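PDB 4HCW: thiaminase-I from Naegleria gruberi, which belongs to a thiaminase family whose members share a two-lobed alpha/beta fold like that of periplasmic binding proteins. Local coordinates for residues A[70-75]-A[336-341]; A[157-162]-A[344-349]; A[183-188]-A[351-356]. One frame throughout, in Å; residues are numbered along the deposited sequence.

Overall arrangement
The three contacts follow the C-terminal end of the chain, from strand 335-338 through helix 343-353, and tie it to successively later parts of the sequence. Interaction 1 holds the strand and the turn after it against the start of helix 73-77, interaction 2 sets the helix on helix 158-169, and interaction 3 covers its last turn with loop 183-188. Centres lie about 13 Å apart between interactions 1 and 2, 9 Å between 2 and 3, and 19 Å between 1 and 3. Phe341, Phe162 and Leu184 touch one another and join all three. Interaction 1 is buried, whereas interactions 2 and 3 are only partly so.

Interaction 1 of 3, residues A[70-75]-A[336-341]; sequences SIFLPY and LRCVDF
With chi1 at -49°, Cys338 holds SG beside its own backbone N and opposite its carbonyl carbon, bringing the sulfur to the edge of the Phe72 ring, 4.0 Å from Phe72 CE1. Ile71 has CG1 opposite its backbone N (chi1 -163°), which lays that branch alongside the carbonyl of Leu336 and 4.0 Å from Cys338 SG, while its CG2 covers the centre of one face of the Phe72 ring. The sulfur-aromatic contact is thus made near the ring plane, with Cys338 SG 5.1 Å from the Phe72 centroid. Two backbone bonds fasten the segments. Cys338 N donates to Ile71 O at 2.8 Å, clearly bent, and Tyr75 N gives a weak bond to Cys338 O, which also lies against the Pro74 ring. The contact joins the turn between strand 65-69 of the large mixed sheet and helix 73-77 to the exit of strand 335-338, which pairs in parallel with strand 176-179 in a separate two-stranded sheet. On the side of the strand away from Phe72, the Arg337 chain runs past Ser70 O and crosses Pro74 at about a right angle; Pro74 CG sits over one face of the guanidinium, 3.9 Å from Arg337 NE. Asp178, in a salt bridge, probably offsets the charge of this buried arginine, and Ser106 O takes a further hydrogen bond from it. Beyond the strand, the chain turns beneath Tyr75: Phe341 C lies under one ring face, displaced toward the rim, and Phe341 O approaches Tyr75 CB to 3.4 Å. The Phe341 side chain folds back along its own segment, so that Cys338 CB stands over the centre of its ring.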
ATOM      1  N   SER A  70      -3.632   6.892  -0.423  1.00 72.06           N
ATOM      2  CA  SER A  70      -4.998   7.290  -0.745  1.00 72.06           C
ATOM      3  C   SER A  70      -5.926   7.170   0.464  1.00 72.06           C
ATOM      4  O   SER A  70      -7.081   7.591   0.411  1.00 72.06           O
ATOM      5  CB  SER A  70      -5.535   6.467  -1.917  1.00 61.70           C
ATOM      6  OG  SER A  70      -5.451   5.079  -1.648  1.00 61.70           O
ATOM      7  N   ILE A  71      -5.411   6.602   1.550  1.00 75.61           N
ATOM      8  CA  ILE A  71      -6.185   6.453   2.779  1.00 75.61           C
ATOM      9  C   ILE A  71      -6.466   7.815   3.415  1.00 75.61           C
ATOM     10  O   ILE A  71      -7.410   7.966   4.190  1.00 75.61           O
ATOM     11  CB  ILE A  71      -5.467   5.529   3.795  1.00 54.89           C
ATOM     12  CG1 ILE A  71      -6.442   5.040   4.869  1.00 54.89           C
ATOM     13  CG2 ILE A  71      -4.265   6.229   4.417  1.00 54.89           C
ATOM     14  CD1 ILE A  71      -5.827   4.072   5.852  1.00 54.89           C
ATOM     15  N   PHE A  72      -5.649   8.805   3.072  1.00 70.31           N
ATOM     16  CA  PHE A  72      -5.816  10.153   3.602  1.00 70.31           C
ATOM     17  C   PHE A  72      -6.165  11.135   2.494  1.00 70.31           C
ATOM     18  O   PHE A  72      -6.155  12.347   2.703  1.00 70.31           O
ATOM     19  CB  PHE A  72      -4.541  10.609   4.314  1.00 63.15           C
ATOM     20  CG  PHE A  72      -4.194   9.786   5.520  1.00 63.15           C
ATOM     21  CD1 PHE A  72      -5.190   9.255   6.323  1.00 63.15           C
ATOM     22  CD2 PHE A  72      -2.872   9.540   5.848  1.00 63.15           C
ATOM     23  CE1 PHE A  72      -4.873   8.496   7.433  1.00 63.15           C
ATOM     24  CE2 PHE A  72      -2.548   8.782   6.956  1.00 63.15           C
ATOM     25  CZ  PHE A  72      -3.550   8.260   7.750  1.00 63.15           C
ATOM     26  N   LEU A  73      -6.477  10.606   1.315  1.00 84.77           N
ATOM     27  CA  LEU A  73      -6.773  11.446   0.156  1.00 84.77           C
ATOM     28  C   LEU A  73      -8.014  12.342   0.309  1.00 84.77           C
ATOM     29  O   LEU A  73      -7.919  13.547   0.078  1.00 84.77           O
ATOM     30  CB  LEU A  73      -6.839  10.613  -1.133  1.00 82.10           C
ATOM     31  CG  LEU A  73      -6.944  11.411  -2.434  1.00 82.10           C
ATOM     32  CD1 LEU A  73      -5.748  12.339  -2.591  1.00 82.10           C
ATOM     33  CD2 LEU A  73      -7.064  10.478  -3.630  1.00 82.10           C
ATOM     34  N   PRO A  74      -9.174  11.772   0.698  1.00 83.41           N
ATOM     35  CA  PRO A  74     -10.349  12.644   0.839  1.00 83.41           C
ATOM     36  C   PRO A  74     -10.166  13.716   1.913  1.00 83.41           C
ATOM     37  O   PRO A  74     -10.632  14.842   1.736  1.00 83.41           O
ATOM     38  CB  PRO A  74     -11.461  11.674   1.247  1.00 77.66           C
ATOM     39  CG  PRO A  74     -11.009  10.349   0.748  1.00 77.66           C
ATOM     40  CD  PRO A  74      -9.526  10.359   0.934  1.00 77.66           C
ATOM     41  N   TYR A  75      -9.500  13.367   3.010  1.00 73.27           N
ATOM     42  CA  TYR A  75      -9.191  14.339   4.053  1.00 73.27           C
ATOM     43  C   TYR A  75      -8.231  15.397   3.526  1.00 73.27           C
ATOM     44  O   TYR A  75      -8.293  16.562   3.921  1.00 73.27           O
ATOM     45  CB  TYR A  75      -8.593  13.648   5.282  1.00 68.02           C
ATOM     46  CG  TYR A  75      -7.860  14.589   6.218  1.00 68.02           C
ATOM     47  CD1 TYR A  75      -8.555  15.421   7.086  1.00 68.02           C
ATOM     48  CD2 TYR A  75      -6.471  14.641   6.232  1.00 68.02           C
ATOM     49  CE1 TYR A  75      -7.887  16.281   7.940  1.00 68.02           C
ATOM     50  CE2 TYR A  75      -5.795  15.497   7.082  1.00 68.02           C
ATOM     51  CZ  TYR A  75      -6.507  16.314   7.934  1.00 68.02           C
ATOM     52  OH  TYR A  75      -5.833  17.167   8.782  1.00 68.02           O
ATOM     53  N   LEU A 336      -9.847   1.312   1.722  1.00 67.83           N
ATOM     54  CA  LEU A 336     -10.250   2.070   2.901  1.00 67.83           C
ATOM     55  C   LEU A 336      -9.679   3.485   2.870  1.00 67.83           C
ATOM     56  O   LEU A 336      -8.470   3.672   2.740  1.00 67.83           O
ATOM     57  CB  LEU A 336      -9.805   1.348   4.174  1.00 60.16           C
ATOM     58  CG  LEU A 336     -10.190   1.999   5.503  1.00 60.16           C
ATOM     59  CD1 LEU A 336     -11.700   2.130   5.624  1.00 60.16           C
ATOM     60  CD2 LEU A 336      -9.622   1.207   6.670  1.00 60.16           C
ATOM     61  N   ARG A 337     -10.556   4.478   2.984  1.00 70.42           N
ATOM     62  CA  ARG A 337     -10.138   5.877   2.969  1.00 70.42           C
ATOM     63  C   ARG A 337     -10.800   6.674   4.091  1.00 70.42           C
ATOM     64  O   ARG A 337     -11.838   6.274   4.619  1.00 70.42           O
ATOM     65  CB  ARG A 337     -10.446   6.522   1.615  1.00 88.94           C
ATOM     66  CG  ARG A 337      -9.819   5.810   0.427  1.00 88.94           C
ATOM     67  CD  ARG A 337      -9.937   6.638  -0.842  1.00 88.94           C
ATOM     68  NE  ARG A 337     -11.321   6.984  -1.148  1.00 88.94           N
ATOM     69  CZ  ARG A 337     -11.697   7.685  -2.212  1.00 88.94           C
ATOM     70  NH1 ARG A 337     -12.979   7.955  -2.412  1.00 88.94           N
ATOM     71  NH2 ARG A 337     -10.789   8.116  -3.077  1.00 88.94           N
ATOM     72  N   CYS A 338     -10.198   7.805   4.444  1.00 70.73           N
ATOM     73  CA  CYS A 338     -10.700   8.640   5.532  1.00 70.73           C
ATOM     74  C   CYS A 338     -11.239   9.970   5.012  1.00 70.73           C
ATOM     75  O   CYS A 338     -10.589  10.643   4.213  1.00 70.73           O
ATOM     76  CB  CYS A 338      -9.594   8.891   6.556  1.00 68.10           C
ATOM     77  SG  CYS A 338      -8.728   7.398   7.084  1.00 68.10           S
ATOM     78  N   VAL A 339     -12.423  10.350   5.481  1.00 77.20           N
ATOM     79  CA  VAL A 339     -13.091  11.556   4.999  1.00 77.20           C
ATOM     80  C   VAL A 339     -12.632  12.830   5.706  1.00 77.20           C
ATOM     81  O   VAL A 339     -12.266  13.808   5.054  1.00 77.20           O
ATOM     82  CB  VAL A 339     -14.624  11.439   5.123  1.00 68.08           C
ATOM     83  CG1 VAL A 339     -15.290  12.759   4.766  1.00 68.08           C
ATOM     84  CG2 VAL A 339     -15.144  10.319   4.238  1.00 68.08           C
ATOM     85  N   ASP A 340     -12.654  12.821   7.034  1.00 69.00           N
ATOM     86  CA  ASP A 340     -12.359  14.031   7.797  1.00 69.00           C
ATOM     87  C   ASP A 340     -11.308  13.843   8.890  1.00 69.00           C
ATOM     88  O   ASP A 340     -11.313  14.563   9.889  1.00 69.00           O
ATOM     89  CB  ASP A 340     -13.645  14.606   8.402  1.00 90.76           C
ATOM     90  CG  ASP A 340     -14.459  13.563   9.150  1.00 90.76           C
ATOM     91  OD1 ASP A 340     -13.895  12.517   9.534  1.00 90.76           O
ATOM     92  OD2 ASP A 340     -15.669  13.794   9.357  1.00 90.76           O
ATOM     93  N   PHE A 341     -10.409  12.883   8.702  1.00 60.73           N
ATOM     94  CA  PHE A 341      -9.362  12.633   9.689  1.00 60.73           C
ATOM     95  C   PHE A 341      -8.123  11.992   9.074  1.00 60.73           C
ATOM     96  O   PHE A 341      -8.155  11.518   7.939  1.00 60.73           O
ATOM     97  CB  PHE A 341      -9.893  11.777  10.846  1.00 57.10           C
ATOM     98  CG  PHE A 341     -10.262  10.373  10.450  1.00 57.10           C
ATOM     99  CD1 PHE A 341     -11.487  10.102   9.860  1.00 57.10           C
ATOM    100  CD2 PHE A 341      -9.391   9.321  10.682  1.00 57.10           C
ATOM    101  CE1 PHE A 341     -11.829   8.811   9.500  1.00 57.10           C
ATOM    102  CE2 PHE A 341      -9.729   8.029  10.327  1.00 57.10           C
ATOM    103  CZ  PHE A 341     -10.949   7.774   9.735  1.00 57.10           C
TER

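Interaction 2 of 3, residues A[157-162]-A[344-349]; sequences SSFTVF and KEVKNC
Phe162 and Val346 carry most of this helix-helix contact. The Phe162 side chain extends with CG opposite the backbone N (chi1 168°), reaching across to helix 343-353 and crossing the valine at about a right angle. Val346 answers with both methyl groups. Its CG1, opposite the valine N, packs against the root of the phenylalanine, 3.7 Å from Phe162 CG, whereas CG2, turned beside that N, lies over the ring face. The latter is a CH-pi contact: Val346 CG2 stands 3.8 Å from the Phe162 centroid, 16° from the ring normal and somewhat toward the rim. One helical turn later, Cys349 meets the same ring quite differently, its SG lying in the ring plane at the edge, 3.8 Å from Phe162 CD1. Face and edge of one aromatic group are therefore met by residues three apart on a single helix, which probably restricts the rotation of the ring. Val346 CG1 also reaches the Phe159 ring, more distantly, at 4.4 Å from Phe159 CD1. Near the surface the contact thins to Ser158 CB beside the Lys347 backbone, 4.3 Å from Lys347 CA, with the first part of the lysine chain alongside. No hydrogen bond spans the two segments; the packing is apolar. The axes of 158-162 and 344-349 pass 8.4 Å apart, at 75° to each other, placing the first turn of helix 158-169 across the first half of helix 343-353. Phe159 continues the apolar layer toward Ile71 and stacks edge-to-face with Tyr54, Phe162 leans on Leu184 in the loop after strand 176-179, and Thr160 packs against helix 151-155.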
ATOM      1  N   SER A 157       0.392  -3.211  15.272  1.00 69.82           N
ATOM      2  CA  SER A 157       0.722  -1.897  14.732  1.00 69.82           C
ATOM      3  C   SER A 157      -0.539  -1.051  14.628  1.00 69.82           C
ATOM      4  O   SER A 157      -1.591  -1.543  14.224  1.00 69.82           O
ATOM      5  CB  SER A 157       1.379  -2.031  13.358  1.00 88.49           C
ATOM      6  OG  SER A 157       2.567  -2.796  13.438  1.00 88.49           O
ATOM      7  N   SER A 158      -0.422   0.221  14.999  1.00 55.40           N
ATOM      8  CA  SER A 158      -1.558   1.137  15.021  1.00 55.40           C
ATOM      9  C   SER A 158      -2.297   1.172  13.688  1.00 55.40           C
ATOM     10  O   SER A 158      -3.527   1.121  13.643  1.00 55.40           O
ATOM     11  CB  SER A 158      -1.098   2.548  15.396  1.00 83.18           C
ATOM     12  OG  SER A 158      -0.429   2.552  16.645  1.00 83.18           O
ATOM     13  N   PHE A 159      -1.533   1.241  12.603  1.00 57.08           N
ATOM     14  CA  PHE A 159      -2.096   1.328  11.263  1.00 57.08           C
ATOM     15  C   PHE A 159      -2.779   0.023  10.856  1.00 57.08           C
ATOM     16  O   PHE A 159      -3.716   0.024  10.057  1.00 57.08           O
ATOM     17  CB  PHE A 159      -0.997   1.689  10.262  1.00 70.24           C
ATOM     18  CG  PHE A 159      -1.514   2.143   8.930  1.00 70.24           C
ATOM     19  CD1 PHE A 159      -1.983   3.435   8.761  1.00 70.24           C
ATOM     20  CD2 PHE A 159      -1.522   1.283   7.845  1.00 70.24           C
ATOM     21  CE1 PHE A 159      -2.457   3.859   7.534  1.00 70.24           C
ATOM     22  CE2 PHE A 159      -1.994   1.701   6.615  1.00 70.24           C
ATOM     23  CZ  PHE A 159      -2.461   2.992   6.458  1.00 70.24           C
ATOM     24  N   THR A 160      -2.308  -1.088  11.414  1.00 74.52           N
ATOM     25  CA  THR A 160      -2.864  -2.400  11.098  1.00 74.52           C
ATOM     26  C   THR A 160      -4.064  -2.722  11.986  1.00 74.52           C
ATOM     27  O   THR A 160      -5.065  -3.269  11.517  1.00 74.52           O
ATOM     28  CB  THR A 160      -1.803  -3.508  11.235  1.00 91.44           C
ATOM     29  OG1 THR A 160      -0.656  -3.171  10.445  1.00 91.44           O
ATOM     30  CG2 THR A 160      -2.360  -4.844  10.769  1.00 91.44           C
ATOM     31  N   VAL A 161      -3.958  -2.380  13.266  1.00 59.43           N
ATOM     32  CA  VAL A 161      -5.061  -2.551  14.205  1.00 59.43           C
ATOM     33  C   VAL A 161      -6.272  -1.750  13.742  1.00 59.43           C
ATOM     34  O   VAL A 161      -7.396  -2.255  13.722  1.00 59.43           O
ATOM     35  CB  VAL A 161      -4.667  -2.103  15.626  1.00 53.98           C
ATOM     36  CG1 VAL A 161      -5.892  -2.027  16.524  1.00 53.98           C
ATOM     37  CG2 VAL A 161      -3.625  -3.044  16.210  1.00 53.98           C
ATOM     38  N   PHE A 162      -6.029  -0.499  13.363  1.00 62.08           N
ATOM     39  CA  PHE A 162      -7.076   0.369  12.837  1.00 62.08           C
ATOM     40  C   PHE A 162      -7.659  -0.180  11.536  1.00 62.08           C
ATOM     41  O   PHE A 162      -8.872  -0.160  11.332  1.00 62.08           O
ATOM     42  CB  PHE A 162      -6.528   1.782  12.613  1.00 70.74           C
ATOM     43  CG  PHE A 162      -7.439   2.670  11.811  1.00 70.74           C
ATOM     44  CD1 PHE A 162      -8.522   3.292  12.407  1.00 70.74           C
ATOM     45  CD2 PHE A 162      -7.207   2.888  10.462  1.00 70.74           C
ATOM     46  CE1 PHE A 162      -9.361   4.110  11.674  1.00 70.74           C
ATOM     47  CE2 PHE A 162      -8.042   3.705   9.723  1.00 70.74           C
ATOM     48  CZ  PHE A 162      -9.120   4.317  10.330  1.00 70.74           C
ATOM     49  N   LYS A 344      -3.601  11.178  13.455  1.00 61.21           N
ATOM     50  CA  LYS A 344      -3.875  11.317  14.882  1.00 61.21           C
ATOM     51  C   LYS A 344      -5.047  10.438  15.314  1.00 61.21           C
ATOM     52  O   LYS A 344      -4.980   9.759  16.337  1.00 61.21           O
ATOM     53  CB  LYS A 344      -4.150  12.778  15.244  1.00 59.82           C
ATOM     54  CG  LYS A 344      -4.337  13.022  16.734  1.00 59.82           C
ATOM     55  CD  LYS A 344      -4.606  14.489  17.033  1.00 59.82           C
ATOM     56  N   GLU A 345      -6.114  10.448  14.523  1.00 71.66           N
ATOM     57  CA  GLU A 345      -7.302   9.665  14.841  1.00 71.66           C
ATOM     58  C   GLU A 345      -7.065   8.169  14.657  1.00 71.66           C
ATOM     59  O   GLU A 345      -7.613   7.354  15.399  1.00 71.66           O
ATOM     60  CB  GLU A 345      -8.500  10.125  14.005  1.00124.14           C
ATOM     61  CG  GLU A 345      -9.045  11.497  14.384  1.00124.14           C
ATOM     62  CD  GLU A 345      -8.172  12.638  13.892  1.00124.14           C
ATOM     63  OE1 GLU A 345      -8.334  13.770  14.395  1.00124.14           O
ATOM     64  OE2 GLU A 345      -7.327  12.404  13.003  1.00124.14           O
ATOM     65  N   VAL A 346      -6.249   7.813  13.668  1.00 62.16           N
ATOM     66  CA  VAL A 346      -5.917   6.413  13.416  1.00 62.16           C
ATOM     67  C   VAL A 346      -5.160   5.812  14.600  1.00 62.16           C
ATOM     68  O   VAL A 346      -5.459   4.701  15.039  1.00 62.16           O
ATOM     69  CB  VAL A 346      -5.096   6.245  12.114  1.00 52.75           C
ATOM     70  CG1 VAL A 346      -4.497   4.851  12.023  1.00 52.75           C
ATOM     71  CG2 VAL A 346      -5.964   6.533  10.898  1.00 52.75           C
ATOM     72  N   LYS A 347      -4.190   6.559  15.119  1.00 64.07           N
ATOM     73  CA  LYS A 347      -3.418   6.116  16.274  1.00 64.07           C
ATOM     74  C   LYS A 347      -4.277   6.065  17.534  1.00 64.07           C
ATOM     75  O   LYS A 347      -4.138   5.156  18.353  1.00 64.07           O
ATOM     76  CB  LYS A 347      -2.210   7.027  16.501  1.00 94.45           C
ATOM     77  CG  LYS A 347      -1.164   6.966  15.398  1.00 94.45           C
ATOM     78  CD  LYS A 347       0.034   7.841  15.729  1.00 94.45           C
ATOM     79  CE  LYS A 347       1.095   7.765  14.644  1.00 94.45           C
ATOM     80  NZ  LYS A 347       2.277   8.613  14.966  1.00 94.45           N
ATOM     81  N   ASN A 348      -5.163   7.045  17.685  1.00 65.81           N
ATOM     82  CA  ASN A 348      -6.058   7.097  18.837  1.00 65.81           C
ATOM     83  C   ASN A 348      -7.078   5.968  18.824  1.00 65.81           C
ATOM     84  O   ASN A 348      -7.373   5.374  19.861  1.00 65.81           O
ATOM     85  CB  ASN A 348      -6.773   8.448  18.908  1.00100.89           C
ATOM     86  CG  ASN A 348      -6.165   9.376  19.941  1.00100.89           C
ATOM     87  OD1 ASN A 348      -5.763   8.941  21.021  1.00100.89           O
ATOM     88  ND2 ASN A 348      -6.093  10.660  19.616  1.00100.89           N
ATOM     89  N   CYS A 349      -7.615   5.678  17.645  1.00 68.44           N
ATOM     90  CA  CYS A 349      -8.572   4.593  17.487  1.00 68.44           C
ATOM     91  C   CYS A 349      -7.904   3.260  17.789  1.00 68.44           C
ATOM     92  O   CYS A 349      -8.495   2.389  18.424  1.00 68.44           O
ATOM     93  CB  CYS A 349      -9.144   4.582  16.070  1.00 70.59           C
ATOM     94  SG  CYS A 349     -10.307   3.241  15.752  1.00 70.59           S
TER

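Interaction 3 of 3, residues A[183-188]-A[351-356]; sequences DLPQSG and GVLRPF
Pro185 and Val352 meet at the well-packed end of this contact, with Pro185 CB 4.0 Å from Val352 CG1. The valine points its side chain at the loop and spreads its two methyls along it: CG1 is set opposite the valine N (chi1 172°), while CG2 approaches the carbonyls of Pro185 and Gln186, 3.8 Å from Pro185 O. Leu353 adds a second apolar touch from deeper in the protein: its CD2 branch reaches Pro185 CG at 3.9 Å, so the proline ring rests on two consecutive residues of the helix. Both Pro185 and Leu353 are buried. Toward solvent the fit becomes sparse. The side chains of Gln186 and Ser187 are exposed and their CB atoms head off from the helix, leaving the loop's main chain to make the contact. Val352 CG1 lies next to the carbonyl oxygen of Ser187 here, but that serine is poorly ordered. Farther on, Gly188 CA comes within 3.6 Å of Phe356 CZ. The ring turns back beside its own segment, with the carbonyl oxygens of Val352 and Leu353 at its edge, in plane. No hydrogen bond joins 183-188 to 351-356; the contact between them is van der Waals packing. The loop, running from strand 176-179 to helix 193-203, thereby lies over the last turn of helix 343-353. Val191 packs on Pro185, Val352 and Leu353 alike, Leu353 also touches Tyr165 of helix 158-169, and a hydrogen bond between Phe356 O and Thr196 OG1 ties the C-terminal end to helix 193-203.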
ATOM      1  N   ASP A 183     -17.140   7.439  13.164  1.00 81.54           N
ATOM      2  CA  ASP A 183     -17.312   6.000  13.002  1.00 81.54           C
ATOM      3  C   ASP A 183     -16.248   5.243  13.789  1.00 81.54           C
ATOM      4  O   ASP A 183     -16.195   4.013  13.756  1.00 81.54           O
ATOM      5  CB  ASP A 183     -17.239   5.612  11.524  1.00118.41           C
ATOM      6  CG  ASP A 183     -18.404   6.152  10.719  1.00118.41           C
ATOM      7  OD1 ASP A 183     -19.524   6.226  11.266  1.00118.41           O
ATOM      8  OD2 ASP A 183     -18.199   6.502   9.538  1.00118.41           O
ATOM      9  N   LEU A 184     -15.403   5.988  14.495  1.00 82.61           N
ATOM     10  CA  LEU A 184     -14.314   5.396  15.261  1.00 82.61           C
ATOM     11  C   LEU A 184     -14.670   5.291  16.741  1.00 82.61           C
ATOM     12  O   LEU A 184     -15.211   6.235  17.318  1.00 82.61           O
ATOM     13  CB  LEU A 184     -13.037   6.224  15.100  1.00 86.52           C
ATOM     14  CG  LEU A 184     -12.608   6.578  13.674  1.00 86.52           C
ATOM     15  CD1 LEU A 184     -11.278   7.317  13.687  1.00 86.52           C
ATOM     16  CD2 LEU A 184     -12.528   5.335  12.805  1.00 86.52           C
ATOM     17  N   PRO A 185     -14.370   4.135  17.355  1.00 78.91           N
ATOM     18  CA  PRO A 185     -14.567   3.911  18.791  1.00 78.91           C
ATOM     19  C   PRO A 185     -13.828   4.957  19.617  1.00 78.91           C
ATOM     20  O   PRO A 185     -12.619   5.123  19.460  1.00 78.91           O
ATOM     21  CB  PRO A 185     -13.947   2.530  19.014  1.00 91.32           C
ATOM     22  CG  PRO A 185     -14.078   1.850  17.698  1.00 91.32           C
ATOM     23  CD  PRO A 185     -13.875   2.926  16.672  1.00 91.32           C
ATOM     24  N   GLN A 186     -14.552   5.654  20.486  1.00 63.21           N
ATOM     25  CA  GLN A 186     -13.985   6.779  21.220  1.00 63.21           C
ATOM     26  C   GLN A 186     -13.600   6.407  22.650  1.00 63.21           C
ATOM     27  O   GLN A 186     -12.676   6.987  23.223  1.00 63.21           O
ATOM     28  CB  GLN A 186     -14.974   7.948  21.232  1.00110.84           C
ATOM     29  CG  GLN A 186     -14.324   9.312  21.385  1.00110.84           C
ATOM     30  CD  GLN A 186     -13.532   9.717  20.157  1.00110.84           C
ATOM     31  OE1 GLN A 186     -13.763   9.210  19.059  1.00110.84           O
ATOM     32  NE2 GLN A 186     -12.590  10.635  20.338  1.00110.84           N
ATOM     33  N   SER A 187     -14.308   5.439  23.221  1.00131.42           N
ATOM     34  CA  SER A 187     -14.086   5.049  24.608  1.00131.42           C
ATOM     35  C   SER A 187     -13.743   3.571  24.740  1.00131.42           C
ATOM     36  O   SER A 187     -12.602   3.208  25.026  1.00131.42           O
ATOM     37  CB  SER A 187     -15.321   5.368  25.452  1.00128.47           C
ATOM     38  OG  SER A 187     -15.627   6.751  25.409  1.00128.47           O
ATOM     39  N   GLY A 188     -14.744   2.723  24.534  1.00 75.08           N
ATOM     40  CA  GLY A 188     -14.583   1.290  24.682  1.00 75.08           C
ATOM     41  C   GLY A 188     -15.933   0.610  24.597  1.00 75.08           C
ATOM     42  O   GLY A 188     -16.040  -0.547  24.190  1.00 75.08           O
ATOM     43  N   GLY A 351      -5.410   2.813  19.767  1.00 70.07           N
ATOM     44  CA  GLY A 351      -5.170   2.776  21.197  1.00 70.07           C
ATOM     45  C   GLY A 351      -6.388   2.320  21.978  1.00 70.07           C
ATOM     46  O   GLY A 351      -6.265   1.687  23.023  1.00 70.07           O
ATOM     47  N   VAL A 352      -7.568   2.648  21.465  1.00 70.06           N
ATOM     48  CA  VAL A 352      -8.816   2.243  22.096  1.00 70.06           C
ATOM     49  C   VAL A 352      -9.075   0.757  21.867  1.00 70.06           C
ATOM     50  O   VAL A 352      -9.491   0.039  22.779  1.00 70.06           O
ATOM     51  CB  VAL A 352     -10.007   3.063  21.554  1.00 57.59           C
ATOM     52  CG1 VAL A 352     -11.327   2.510  22.072  1.00 57.59           C
ATOM     53  CG2 VAL A 352      -9.853   4.529  21.926  1.00 57.59           C
ATOM     54  N   LEU A 353      -8.809   0.300  20.647  1.00 66.26           N
ATOM     55  CA  LEU A 353      -9.107  -1.070  20.246  1.00 66.26           C
ATOM     56  C   LEU A 353      -8.207  -2.118  20.900  1.00 66.26           C
ATOM     57  O   LEU A 353      -8.674  -3.199  21.257  1.00 66.26           O
ATOM     58  CB  LEU A 353      -9.033  -1.202  18.723  1.00 54.92           C
ATOM     59  CG  LEU A 353     -10.071  -0.417  17.918  1.00 54.92           C
ATOM     60  CD1 LEU A 353      -9.715  -0.419  16.442  1.00 54.92           C
ATOM     61  CD2 LEU A 353     -11.463  -0.989  18.134  1.00 54.92           C
ATOM     62  N   ARG A 354      -6.926  -1.795  21.054  1.00 72.48           N
ATOM     63  CA  ARG A 354      -5.928  -2.759  21.532  1.00 72.48           C
ATOM     64  C   ARG A 354      -6.265  -3.558  22.804  1.00 72.48           C
ATOM     65  O   ARG A 354      -6.052  -4.771  22.831  1.00 72.48           O
ATOM     66  CB  ARG A 354      -4.534  -2.121  21.640  1.00 64.54           C
ATOM     67  CG  ARG A 354      -3.740  -2.176  20.345  1.00 64.54           C
ATOM     68  CD  ARG A 354      -2.247  -2.033  20.594  1.00 64.54           C
ATOM     69  NE  ARG A 354      -1.864  -0.662  20.910  1.00 64.54           N
ATOM     70  CZ  ARG A 354      -1.418   0.213  20.015  1.00 64.54           C
ATOM     71  NH1 ARG A 354      -1.296  -0.142  18.742  1.00 64.54           N
ATOM     72  NH2 ARG A 354      -1.094   1.442  20.390  1.00 64.54           N
ATOM     73  N   PRO A 355      -6.780  -2.895  23.859  1.00 68.21           N
ATOM     74  CA  PRO A 355      -7.134  -3.677  25.050  1.00 68.21           C
ATOM     75  C   PRO A 355      -8.207  -4.732  24.778  1.00 68.21           C
ATOM     76  O   PRO A 355      -8.265  -5.740  25.481  1.00 68.21           O
ATOM     77  CB  PRO A 355      -7.674  -2.617  26.013  1.00 70.86           C
ATOM     78  CG  PRO A 355      -7.001  -1.362  25.598  1.00 70.86           C
ATOM     79  CD  PRO A 355      -6.906  -1.447  24.105  1.00 70.86           C
ATOM     80  N   PHE A 356      -9.033  -4.501  23.762  1.00 62.27           N
ATOM     81  CA  PHE A 356     -10.104  -5.430  23.416  1.00 62.27           C
ATOM     82  C   PHE A 356      -9.648  -6.472  22.399  1.00 62.27           C
ATOM     83  O   PHE A 356     -10.470  -7.129  21.761  1.00 62.27           O
ATOM     84  CB  PHE A 356     -11.314  -4.667  22.874  1.00 74.95           C
ATOM     85  CG  PHE A 356     -11.874  -3.659  23.835  1.00 74.95           C
ATOM     86  CD1 PHE A 356     -12.855  -4.019  24.743  1.00 74.95           C
ATOM     87  CD2 PHE A 356     -11.413  -2.353  23.836  1.00 74.95           C
ATOM     88  CE1 PHE A 356     -13.369  -3.095  25.632  1.00 74.95           C
ATOM     89  CE2 PHE A 356     -11.923  -1.425  24.722  1.00 74.95           C
ATOM     90  CZ  PHE A 356     -12.903  -1.795  25.622  1.00 74.95           C
TER